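Local coordinates for protein lysyl oxidase (Pichia pastoris, PDB 1W7C) that is a copper- and topaquinone-dependent amine oxidase that probably oxidises primary amines, including lysine side chains, to the corresponding aldehydes, at residues A[554-558]-A[570-574]; A[579-583]-A[598-602]; A[451-457]-A[670-676]. All blocks are in the same frame, centred on the assembly; numbering follows the deposited sequence. Where two conformers were deposited one is given.

The three contacts show how one beta-rich catalytic domain is assembled from neighbours both close and remote in sequence. All lie in the copper amine oxidase enzyme domain, a beta-sandwich. Along the chain, residues 451-457 come first; contact 1 and then contact 2 follow in series before 670-676 pairs back with 451-457 in contact 3. Contacts 1 and 3 have centres about 15 Å apart and share a run of strands, since strand 569-576 lies beside strand 670-678. Contact 2, with its centre about 19 Å from contact 1 and 15 Å from contact 3, belongs to the loop leaving strand 569-576. Contact 3 thus joins remote chain parts, while contacts 1 and 2 join residues near in sequence.

Contact 1: residues A[554-558]-A[570-574]; sequences ILLIE and RAYNI
Asn573 reaches across to Leu555 with its side-chain amide, adding a polar bond to those of an antiparallel strand pair. With CG anti to the backbone N (chi1 168°), the amide swings toward strand 554-558, and ND2 donates to Leu555 O at 3.0 Å. That oxygen lies almost in the amide plane of Asn573 and also accepts from Ile574 N; the two donors approach from opposite faces of the Leu555 carbonyl plane. A water accepts from Asn573 ND2 and Leu555 N and donates to Ile574 O, further fixing the amide. Ile554 packs on the amide at about a right angle, its CG2 3.5 Å from Asn573 ND2, while Leu556 CD2 lies against the root of the side chain, 3.7 Å from Asn573 CB. On the other face of the sheet Ile557 and Ile574 cross at a slant, with Ile557 CG1 4.1 Å from Ile574 CD1. Reciprocal backbone bonds join Ile557 and Tyr572. Strand 504-518 flanks 554-558; its Ser508, with Arg534 of strand 526-536, holds the Glu558 carboxylate. Beyond 570-574 runs strand 670-678, while Leu498 of strand 488-498 covers Ile557 and Ile574 near a bound calcium.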
ATOM      1  N   ILE A 554      16.836  -3.757   3.463  1.00 15.00           N
ATOM      2  CA  ILE A 554      15.852  -4.604   4.181  1.00 15.09           C
ATOM      3  C   ILE A 554      16.230  -4.603   5.649  1.00 14.33           C
ATOM      4  O   ILE A 554      17.363  -4.931   5.990  1.00 17.13           O
ATOM      5  CB  ILE A 554      15.877  -6.071   3.625  1.00 15.53           C
ATOM      6  CG1 ILE A 554      15.352  -6.090   2.176  1.00 17.96           C
ATOM      7  CG2 ILE A 554      15.127  -7.054   4.539  1.00 17.20           C
ATOM      8  CD1 ILE A 554      15.566  -7.430   1.456  1.00 22.67           C
ATOM      9  N   LEU A 555      15.275  -4.242   6.502  1.00 12.81           N
ATOM     10  CA  LEU A 555      15.477  -4.159   7.965  1.00 12.71           C
ATOM     11  C   LEU A 555      14.921  -5.415   8.637  1.00 11.63           C
ATOM     12  O   LEU A 555      13.756  -5.778   8.467  1.00 12.89           O
ATOM     13  CB  LEU A 555      14.766  -2.953   8.562  1.00 15.02           C
ATOM     14  CG  LEU A 555      14.866  -2.775  10.082  1.00 18.11           C
ATOM     15  CD1 LEU A 555      16.245  -2.528  10.518  1.00 21.56           C
ATOM     16  CD2 LEU A 555      13.947  -1.642  10.535  1.00 21.45           C
ATOM     17  N   LEU A 556      15.765  -6.047   9.444  1.00 13.59           N
ATOM     18  CA  LEU A 556      15.442  -7.279  10.124  1.00 13.15           C
ATOM     19  C   LEU A 556      15.577  -7.171  11.634  1.00 13.75           C
ATOM     20  O   LEU A 556      16.526  -6.557  12.135  1.00 13.96           O
ATOM     21  CB  LEU A 556      16.341  -8.441   9.657  1.00 13.25           C
ATOM     22  CG  LEU A 556      16.399  -8.786   8.178  1.00 14.55           C
ATOM     23  CD1 LEU A 556      17.390  -9.898   7.930  1.00 16.68           C
ATOM     24  CD2 LEU A 556      15.013  -9.096   7.623  1.00 14.88           C
ATOM     25  N   ILE A 557      14.689  -7.872  12.338  1.00 13.96           N
ATOM     26  CA  ILE A 557      14.932  -8.309  13.683  1.00 13.37           C
ATOM     27  C   ILE A 557      15.217  -9.805  13.631  1.00 13.17           C
ATOM     28  O   ILE A 557      14.374 -10.592  13.228  1.00 14.38           O
ATOM     29  CB  ILE A 557      13.769  -7.997  14.615  1.00 13.88           C
ATOM     30  CG1 ILE A 557      13.408  -6.495  14.587  1.00 15.07           C
ATOM     31  CG2 ILE A 557      14.070  -8.496  16.039  1.00 14.75           C
ATOM     32  CD1 ILE A 557      14.470  -5.531  14.987  1.00 15.52           C
ATOM     33  N   GLU A 558      16.441 -10.163  14.019  1.00 13.98           N
ATOM     34  CA  GLU A 558      16.934 -11.541  13.973  1.00 14.52           C
ATOM     35  C   GLU A 558      17.006 -12.144  15.371  1.00 13.66           C
ATOM     36  O   GLU A 558      17.309 -11.461  16.345  1.00 15.72           O
ATOM     37  CB  GLU A 558      18.391 -11.557  13.442  1.00 15.32           C
ATOM     38  CG  GLU A 558      18.584 -11.005  12.042  1.00 15.56           C
ATOM     39  CD  GLU A 558      20.031 -11.067  11.599  1.00 15.23           C
ATOM     40  OE1 GLU A 558      20.937 -11.467  12.407  1.00 17.94           O
ATOM     41  OE2 GLU A 558      20.331 -10.660  10.424  1.00 16.72           O
ATOM     42  N   ARG A 570      17.001 -16.785  12.155  1.00 15.58           N
ATOM     43  CA  ARG A 570      15.557 -16.645  12.037  1.00 14.87           C
ATOM     44  C   ARG A 570      15.233 -15.163  12.193  1.00 14.37           C
ATOM     45  O   ARG A 570      15.727 -14.514  13.103  1.00 15.47           O
ATOM     46  CB  ARG A 570      14.867 -17.424  13.147  1.00 15.94           C
ATOM     47  CG  ARG A 570      15.092 -18.918  13.084  1.00 16.26           C
ATOM     48  CD  ARG A 570      14.314 -19.673  14.094  1.00 17.37           C
ATOM     49  NE  ARG A 570      12.940 -19.760  13.679  1.00 16.48           N
ATOM     50  CZ  ARG A 570      11.950 -20.169  14.465  1.00 17.13           C
ATOM     51  NH1 ARG A 570      12.164 -20.476  15.732  1.00 17.40           N
ATOM     52  NH2 ARG A 570      10.755 -20.291  13.971  1.00 19.63           N
ATOM     53  N   ALA A 571      14.406 -14.610  11.293  1.00 13.75           N
ATOM     54  CA  ALA A 571      14.178 -13.161  11.319  1.00 13.19           C
ATOM     55  C   ALA A 571      12.771 -12.798  10.900  1.00 13.22           C
ATOM     56  O   ALA A 571      12.065 -13.575  10.273  1.00 13.47           O
ATOM     57  CB  ALA A 571      15.197 -12.453  10.431  1.00 14.96           C
ATOM     58  N   TYR A 572      12.378 -11.586  11.278  1.00 13.49           N
ATOM     59  CA  TYR A 572      11.213 -10.909  10.729  1.00 12.86           C
ATOM     60  C   TYR A 572      11.687  -9.610  10.112  1.00 12.93           C
ATOM     61  O   TYR A 572      12.536  -8.900  10.665  1.00 14.46           O
ATOM     62  CB  TYR A 572      10.104 -10.660  11.788  1.00 13.90           C
ATOM     63  CG  TYR A 572       8.985 -11.674  11.749  1.00 13.52           C
ATOM     64  CD1 TYR A 572       9.175 -12.981  12.187  1.00 13.65           C
ATOM     65  CD2 TYR A 572       7.734 -11.342  11.247  1.00 13.94           C
ATOM     66  CE1 TYR A 572       8.165 -13.908  12.096  1.00 13.23           C
ATOM     67  CE2 TYR A 572       6.700 -12.268  11.179  1.00 14.46           C
ATOM     68  CZ  TYR A 572       6.907 -13.570  11.596  1.00 13.46           C
ATOM     69  OH  TYR A 572       5.932 -14.524  11.542  1.00 14.98           O
ATOM     70  N   ASN A 573      11.128  -9.331   8.937  1.00 13.27           N
ATOM     71  CA  ASN A 573      11.401  -8.088   8.206  1.00 13.98           C
ATOM     72  C   ASN A 573      10.307  -7.094   8.528  1.00 13.07           C
ATOM     73  O   ASN A 573       9.136  -7.410   8.367  1.00 13.89           O
ATOM     74  CB  ASN A 573      11.472  -8.452   6.706  1.00 13.76           C
ATOM     75  CG  ASN A 573      11.464  -7.286   5.737  1.00 15.28           C
ATOM     76  OD1 ASN A 573      10.945  -7.465   4.617  1.00 17.35           O
ATOM     77  ND2 ASN A 573      12.067  -6.182   6.069  1.00 14.66           N
ATOM     78  N   ILE A 574      10.743  -5.913   8.974  1.00 12.36           N
ATOM     79  CA  ILE A 574       9.848  -4.756   9.141  1.00 14.19           C
ATOM     80  C   ILE A 574       9.863  -4.015   7.809  1.00 13.73           C
ATOM     81  O   ILE A 574      10.872  -3.384   7.461  1.00 14.31           O
ATOM     82  CB  ILE A 574      10.302  -3.829  10.272  1.00 14.07           C
ATOM     83  CG1 ILE A 574      10.496  -4.604  11.583  1.00 14.43           C
ATOM     84  CG2 ILE A 574       9.287  -2.705  10.433  1.00 14.77           C
ATOM     85  CD1 ILE A 574      11.035  -3.748  12.725  1.00 16.21           C
TER
HETATM   86  O   HOH W   1      12.704  -3.302   5.448  1.00 14.84           O

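Contact 2: residues A[579-583]-A[598-602]; sequences GGVHR and ARSNL
His582 and Arg583 meet Ala598 and Arg599 within the long connection between strands 569-576 and 602-606, an irregular loop that closes on itself through backbone groups. Arg583 N donates to Ala598 O at 3.0 Å, and this bond is nearly straight, at 173°. Beside it the Arg583 side chain runs past Ala598, with CD 3.6 Å from Ala598 CB; bent at chi3, it carries the guanidinium on to a salt bridge with Glu343. The imidazole of His582 takes Arg599 O over one face, 3.3 Å above the ring plane and toward its rim. The ring N-H is used elsewhere: ND1 donates to Arg583 O at 2.9 Å, with the acceptor close to the ring plane, which fixes the ring's rotation. Chi1 of 59°, which sets CG between the backbone N and the carbonyl carbon, turns the imidazole so that one face meets the Arg599 carbonyl. Asn601 secures the other end. Its OD1 accepts from Trp547 N, whereas ND2 makes a weak bond to Gly580 O and donates to a water at 2.8 Å that bonds weakly to Val581 O. Asn550 of the second subunit accepts from His582 N. Two small motifs characterise the arrangement: an inverse gamma turn centred on Gly580 and, where the loop enters strand 602-606, a classic beta bulge in which Asn601 and Leu602 both face Ile545.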
ATOM      1  N   GLY A 579       2.957   5.691   3.665  1.00 15.94           N
ATOM      2  CA  GLY A 579       2.950   6.517   4.848  1.00 15.45           C
ATOM      3  C   GLY A 579       4.138   6.336   5.739  1.00 13.89           C
ATOM      4  O   GLY A 579       4.087   6.571   6.928  1.00 14.42           O
ATOM      5  N   GLY A 580       5.271   5.999   5.131  1.00 13.85           N
ATOM      6  CA  GLY A 580       6.503   5.894   5.861  1.00 14.67           C
ATOM      7  C   GLY A 580       7.192   7.259   5.948  1.00 13.95           C
ATOM      8  O   GLY A 580       8.298   7.466   5.450  1.00 15.34           O
ATOM      9  N   VAL A 581       6.534   8.189   6.653  1.00 13.41           N
ATOM     10  CA  VAL A 581       6.994   9.550   6.820  1.00 13.94           C
ATOM     11  C   VAL A 581       6.956   9.971   8.282  1.00 13.54           C
ATOM     12  O   VAL A 581       6.254   9.404   9.092  1.00 15.32           O
ATOM     13  CB  VAL A 581       6.206  10.548   5.954  1.00 15.44           C
ATOM     14  CG1 VAL A 581       6.191  10.117   4.453  1.00 16.56           C
ATOM     15  CG2 VAL A 581       4.793  10.716   6.441  1.00 16.96           C
ATOM     16  N   HIS A 582       7.773  10.974   8.591  1.00 13.32           N
ATOM     17  CA  HIS A 582       7.886  11.559   9.911  1.00 13.66           C
ATOM     18  C   HIS A 582       7.653  13.075   9.844  1.00 13.36           C
ATOM     19  O   HIS A 582       7.414  13.627   8.768  1.00 13.76           O
ATOM     20  CB  HIS A 582       9.255  11.219  10.534  1.00 13.78           C
ATOM     21  CG  HIS A 582      10.427  11.686   9.737  1.00 13.48           C
ATOM     22  ND1 HIS A 582      10.767  13.010   9.580  1.00 14.14           N
ATOM     23  CD2 HIS A 582      11.305  10.987   8.982  1.00 15.28           C
ATOM     24  CE1 HIS A 582      11.827  13.103   8.785  1.00 16.22           C
ATOM     25  NE2 HIS A 582      12.160  11.890   8.399  1.00 16.06           N
ATOM     26  N   ARG A 583       7.721  13.746  10.983  1.00 13.03           N
ATOM     27  CA  ARG A 583       7.491  15.167  11.027  1.00 13.73           C
ATOM     28  C   ARG A 583       8.387  15.922  10.087  1.00 13.43           C
ATOM     29  O   ARG A 583       9.585  15.649   9.988  1.00 15.03           O
ATOM     30  CB  ARG A 583       7.737  15.728  12.430  1.00 13.50           C
ATOM     31  CG  ARG A 583       6.713  15.397  13.485  1.00 13.80           C
ATOM     32  CD  ARG A 583       7.165  15.872  14.879  1.00 13.42           C
ATOM     33  NE  ARG A 583       7.195  17.308  14.960  1.00 14.25           N
ATOM     34  CZ  ARG A 583       7.998  18.019  15.741  1.00 14.51           C
ATOM     35  NH1 ARG A 583       8.917  17.436  16.491  1.00 15.34           N
ATOM     36  NH2 ARG A 583       7.885  19.330  15.763  1.00 16.38           N
ATOM     37  N   ALA A 598       8.810  11.345  17.008  1.00 13.35           N
ATOM     38  CA  ALA A 598       8.120  11.568  15.727  1.00 13.16           C
ATOM     39  C   ALA A 598       9.011  12.133  14.614  1.00 12.75           C
ATOM     40  O   ALA A 598       8.532  12.468  13.558  1.00 13.92           O
ATOM     41  CB  ALA A 598       6.905  12.431  15.939  1.00 14.34           C
ATOM     42  N   ARG A 599      10.320  12.137  14.847  1.00 13.14           N
ATOM     43  CA  ARG A 599      11.291  12.823  14.016  1.00 13.76           C
ATOM     44  C   ARG A 599      12.066  11.943  13.029  1.00 14.36           C
ATOM     45  O   ARG A 599      12.769  12.495  12.181  1.00 14.11           O
ATOM     46  CB  ARG A 599      12.305  13.548  14.900  1.00 13.90           C
ATOM     47  CG  ARG A 599      13.066  12.649  15.882  1.00 14.56           C
ATOM     48  CD  ARG A 599      13.915  13.434  16.842  1.00 14.99           C
ATOM     49  NE  ARG A 599      14.459  12.586  17.920  1.00 15.15           N
ATOM     50  CZ  ARG A 599      15.571  11.893  17.818  1.00 15.71           C
ATOM     51  NH1 ARG A 599      16.331  11.950  16.742  1.00 16.55           N
ATOM     52  NH2 ARG A 599      15.965  11.178  18.848  1.00 15.91           N
ATOM     53  N   SER A 600      11.896  10.618  13.142  1.00 13.15           N
ATOM     54  CA  SER A 600      12.509   9.655  12.235  1.00 12.79           C
ATOM     55  C   SER A 600      11.469   8.605  11.939  1.00 12.29           C
ATOM     56  O   SER A 600      10.435   8.559  12.583  1.00 13.56           O
ATOM     57  CB  SER A 600      13.741   9.009  12.877  1.00 14.21           C
ATOM     58  OG  SER A 600      14.656  10.050  13.211  1.00 15.09           O
ATOM     59  N   ASN A 601      11.735   7.731  10.973  1.00 12.39           N
ATOM     60  CA  ASN A 601      10.763   6.677  10.665  1.00 12.49           C
ATOM     61  C   ASN A 601      10.605   5.602  11.750  1.00 12.40           C
ATOM     62  O   ASN A 601       9.517   5.088  11.965  1.00 13.05           O
ATOM     63  CB  ASN A 601      11.081   5.997   9.333  1.00 12.64           C
ATOM     64  CG  ASN A 601      10.960   6.898   8.138  1.00 13.82           C
ATOM     65  OD1 ASN A 601      11.900   6.968   7.323  1.00 15.71           O
ATOM     66  ND2 ASN A 601       9.833   7.546   7.981  1.00 14.78           N
ATOM     67  N   LEU A 602      11.728   5.246  12.390  1.00 13.13           N
ATOM     68  CA  LEU A 602      11.709   4.208  13.401  1.00 13.23           C
ATOM     69  C   LEU A 602      12.930   4.317  14.315  1.00 13.65           C
ATOM     70  O   LEU A 602      13.969   4.898  13.965  1.00 14.02           O
ATOM     71  CB  LEU A 602      11.524   2.829  12.844  1.00 21.51           C
ATOM     72  CG  LEU A 602      12.447   1.738  12.414  1.00 35.87           C
ATOM     73  CD1 LEU A 602      13.455   1.291  13.386  1.00 24.11           C
ATOM     74  CD2 LEU A 602      11.556   0.522  12.107  1.00 28.57           C
TER
HETATM   75  O   HOH W   2       7.508   6.962   9.512  1.00 15.68           O

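Contact 3: residues A[451-457]-A[670-676]; sequences TLEVSVR and HASFMLT
Val454 sits over one face of the Phe673 ring on the buried side of this antiparallel pair, its CB 3.9 Å from the centroid of the Phe673 ring and 20° off the ring normal, a CH-pi contact. Chi1 of 62° folds the ring back beside its own backbone and toward Val454. Val456 CG1 against Ala671 CB, at 4.0 Å, continues this apolar face. Six backbone hydrogen bonds, three in each direction, keep the strands in register. The face bearing Ser455, Arg457 and His670 is more open, partly exposed at its Arg457-His670 end and reached by water, though the stack there is close. The Arg457 guanidinium lies flat on the His670 imidazole, centres 3.6 Å apart and planes only 4° from parallel. His670 NE2 and Ser455 OG share a water, at 3.0 Å from NE2. Arg457 NH1 donates to Phe666 O, and the guanidinium also makes a cation-pi contact with Tyr408 of the second subunit. An alanine at His670 removes the stacking surface, which would probably leave the guanidinium less firmly held and the water without its ring partner. Strand 440-446 flanks 451-457 and strand 569-576 flanks 670-676, while strands 488-498 and 642-654 pack beneath Val454 and Phe673, forming the facing layer of the sandwich.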
ATOM      1  N   THR A 451       2.650 -13.432   8.150  1.00 12.65           N
ATOM      2  CA  THR A 451       2.809 -11.972   7.999  1.00 12.30           C
ATOM      3  C   THR A 451       1.682 -11.265   8.705  1.00 12.11           C
ATOM      4  O   THR A 451       0.563 -11.742   8.664  1.00 13.07           O
ATOM      5  CB  THR A 451       2.807 -11.608   6.510  1.00 13.40           C
ATOM      6  OG1 THR A 451       3.985 -12.158   5.892  1.00 14.23           O
ATOM      7  CG2 THR A 451       2.803 -10.106   6.218  1.00 14.21           C
ATOM      8  N   LEU A 452       1.946 -10.116   9.294  1.00 13.00           N
ATOM      9  CA  LEU A 452       0.949  -9.233   9.875  1.00 13.79           C
ATOM     10  C   LEU A 452       1.137  -7.831   9.274  1.00 12.66           C
ATOM     11  O   LEU A 452       2.254  -7.364   9.154  1.00 15.38           O
ATOM     12  CB  LEU A 452       1.172  -9.157  11.408  0.70 17.67           C
ATOM     13  CG  LEU A 452       0.482  -8.066  12.243  0.70 16.80           C
ATOM     14  CD1 LEU A 452      -1.031  -8.138  12.079  0.70 14.95           C
ATOM     15  CD2 LEU A 452       0.895  -8.237  13.728  0.70 26.83           C
ATOM     16  N   GLU A 453       0.029  -7.173   8.950  1.00 13.33           N
ATOM     17  CA  GLU A 453       0.056  -5.809   8.448  1.00 13.25           C
ATOM     18  C   GLU A 453      -0.712  -4.925   9.436  1.00 11.95           C
ATOM     19  O   GLU A 453      -1.862  -5.250   9.787  1.00 13.81           O
ATOM     20  CB  GLU A 453      -0.615  -5.741   7.075  1.00 13.47           C
ATOM     21  CG  GLU A 453      -0.653  -4.341   6.480  0.60 13.35           C
ATOM     22  CD  GLU A 453      -1.600  -4.252   5.291  0.60 22.06           C
ATOM     23  OE1 GLU A 453      -1.084  -4.129   4.169  0.60 31.84           O
ATOM     24  OE2 GLU A 453      -2.859  -4.346   5.468  0.60 22.20           O
ATOM     25  N   VAL A 454      -0.064  -3.815   9.792  1.00 12.50           N
ATOM     26  CA  VAL A 454      -0.587  -2.799  10.680  1.00 12.54           C
ATOM     27  C   VAL A 454      -0.891  -1.581   9.814  1.00 11.86           C
ATOM     28  O   VAL A 454      -0.005  -1.110   9.099  1.00 12.83           O
ATOM     29  CB  VAL A 454       0.430  -2.460  11.752  1.00 13.46           C
ATOM     30  CG1 VAL A 454      -0.057  -1.307  12.623  1.00 15.17           C
ATOM     31  CG2 VAL A 454       0.768  -3.640  12.589  1.00 14.38           C
ATOM     32  N   SER A 455      -2.121  -1.063   9.893  1.00 12.58           N
ATOM     33  CA  SER A 455      -2.446   0.095   9.084  1.00 13.51           C
ATOM     34  C   SER A 455      -3.369   1.064   9.783  1.00 12.64           C
ATOM     35  O   SER A 455      -4.092   0.719  10.736  1.00 13.00           O
ATOM     36  CB  SER A 455      -3.067  -0.332   7.767  1.00 14.25           C
ATOM     37  OG  SER A 455      -4.336  -0.901   7.933  1.00 15.20           O
ATOM     38  N   VAL A 456      -3.362   2.286   9.271  1.00 12.42           N
ATOM     39  CA  VAL A 456      -4.294   3.313   9.681  1.00 13.27           C
ATOM     40  C   VAL A 456      -4.797   4.055   8.449  1.00 11.95           C
ATOM     41  O   VAL A 456      -4.054   4.233   7.476  1.00 13.56           O
ATOM     42  CB  VAL A 456      -3.651   4.297  10.695  1.00 13.64           C
ATOM     43  CG1 VAL A 456      -2.491   5.052  10.106  1.00 16.00           C
ATOM     44  CG2 VAL A 456      -4.656   5.257  11.270  1.00 14.96           C
ATOM     45  N   ARG A 457      -6.063   4.472   8.507  1.00 12.74           N
ATOM     46  CA  ARG A 457      -6.627   5.394   7.528  1.00 12.99           C
ATOM     47  C   ARG A 457      -7.329   6.509   8.299  1.00 13.78           C
ATOM     48  O   ARG A 457      -7.896   6.266   9.361  1.00 14.21           O
ATOM     49  CB  ARG A 457      -7.632   4.684   6.615  1.00 13.98           C
ATOM     50  CG  ARG A 457      -6.994   3.532   5.811  1.00 14.17           C
ATOM     51  CD  ARG A 457      -8.015   2.781   5.020  1.00 14.71           C
ATOM     52  NE  ARG A 457      -7.450   1.700   4.212  1.00 15.17           N
ATOM     53  CZ  ARG A 457      -6.905   1.864   3.002  1.00 16.90           C
ATOM     54  NH1 ARG A 457      -6.858   3.040   2.422  1.00 15.68           N
ATOM     55  NH2 ARG A 457      -6.435   0.806   2.339  1.00 19.12           N
ATOM     56  N   HIS A 670      -3.868   6.854   3.904  1.00 21.80           N
ATOM     57  CA  HIS A 670      -3.537   5.486   4.331  1.00 19.80           C
ATOM     58  C   HIS A 670      -2.062   5.367   4.631  1.00 14.52           C
ATOM     59  O   HIS A 670      -1.226   5.933   3.927  1.00 16.65           O
ATOM     60  CB  HIS A 670      -3.794   4.576   3.164  1.00 26.79           C
ATOM     61  CG  HIS A 670      -3.544   3.114   3.417  1.00 22.17           C
ATOM     62  ND1 HIS A 670      -2.894   2.325   2.498  1.00 31.88           N
ATOM     63  CD2 HIS A 670      -3.855   2.295   4.456  1.00 20.57           C
ATOM     64  CE1 HIS A 670      -2.809   1.089   2.952  1.00 37.51           C
ATOM     65  NE2 HIS A 670      -3.391   1.039   4.134  1.00 23.96           N
ATOM     66  N   ALA A 671      -1.757   4.627   5.680  1.00 13.98           N
ATOM     67  CA  ALA A 671      -0.377   4.321   6.032  1.00 12.52           C
ATOM     68  C   ALA A 671      -0.326   2.900   6.591  1.00 13.28           C
ATOM     69  O   ALA A 671      -1.275   2.444   7.234  1.00 13.42           O
ATOM     70  CB  ALA A 671       0.138   5.311   7.038  1.00 13.66           C
ATOM     71  N   SER A 672       0.776   2.182   6.318  1.00 12.87           N
ATOM     72  CA  SER A 672       0.816   0.773   6.768  1.00 12.12           C
ATOM     73  C   SER A 672       2.274   0.323   6.861  1.00 13.66           C
ATOM     74  O   SER A 672       3.177   0.877   6.216  1.00 12.83           O
ATOM     75  CB  SER A 672       0.072  -0.166   5.818  1.00 13.57           C
ATOM     76  OG  SER A 672       0.738  -0.245   4.550  1.00 16.17           O
ATOM     77  N   PHE A 673       2.498  -0.724   7.651  1.00 12.79           N
ATOM     78  CA  PHE A 673       3.762  -1.461   7.591  1.00 12.86           C
ATOM     79  C   PHE A 673       3.431  -2.949   7.793  1.00 11.99           C
ATOM     80  O   PHE A 673       2.357  -3.309   8.294  1.00 13.15           O
ATOM     81  CB  PHE A 673       4.820  -1.027   8.610  1.00 13.19           C
ATOM     82  CG  PHE A 673       4.420  -1.217  10.066  1.00 12.32           C
ATOM     83  CD1 PHE A 673       4.724  -2.383  10.759  1.00 13.42           C
ATOM     84  CD2 PHE A 673       3.809  -0.192  10.753  1.00 13.64           C
ATOM     85  CE1 PHE A 673       4.394  -2.524  12.091  1.00 14.85           C
ATOM     86  CE2 PHE A 673       3.493  -0.317  12.087  1.00 14.51           C
ATOM     87  CZ  PHE A 673       3.794  -1.494  12.770  1.00 14.21           C
ATOM     88  N   MET A 674       4.355  -3.802   7.355  1.00 13.11           N
ATOM     89  CA  MET A 674       4.209  -5.245   7.508  1.00 12.38           C
ATOM     90  C   MET A 674       5.392  -5.792   8.342  1.00 13.37           C
ATOM     91  O   MET A 674       6.490  -5.284   8.315  1.00 12.71           O
ATOM     92  CB  MET A 674       4.180  -5.977   6.164  1.00 13.63           C
ATOM     93  CG  MET A 674       2.832  -6.001   5.496  1.00 16.16           C
ATOM     94  SD  MET A 674       2.891  -6.803   3.914  1.00 19.38           S
ATOM     95  CE  MET A 674       1.322  -7.198   3.688  1.00 22.90           C
ATOM     96  N   LEU A 675       5.060  -6.894   9.032  1.00 12.77           N
ATOM     97  CA  LEU A 675       6.030  -7.731   9.711  1.00 13.25           C
ATOM     98  C   LEU A 675       5.920  -9.080   9.014  1.00 12.42           C
ATOM     99  O   LEU A 675       4.912  -9.766   9.121  1.00 13.40           O
ATOM    100  CB  LEU A 675       5.661  -7.879  11.194  1.00 12.72           C
ATOM    101  CG  LEU A 675       5.513  -6.548  11.950  1.00 13.46           C
ATOM    102  CD1 LEU A 675       5.143  -6.842  13.388  1.00 15.84           C
ATOM    103  CD2 LEU A 675       6.750  -5.666  11.864  1.00 13.46           C
ATOM    104  N   THR A 676       6.995  -9.435   8.310  1.00 11.93           N
ATOM    105  CA  THR A 676       6.954 -10.621   7.454  1.00 13.39           C
ATOM    106  C   THR A 676       8.108 -11.572   7.741  1.00 12.48           C
ATOM    107  O   THR A 676       9.234 -11.139   7.963  1.00 13.33           O
ATOM    108  CB  THR A 676       6.817 -10.237   5.960  1.00 15.32           C
ATOM    109  OG1 THR A 676       6.483 -11.405   5.170  1.00 16.12           O
ATOM    110  CG2 THR A 676       8.075  -9.682   5.386  1.00 15.81           C
TER
HETATM  111  O   HOH W   3      -5.054  -1.142   5.439  0.50 19.19           O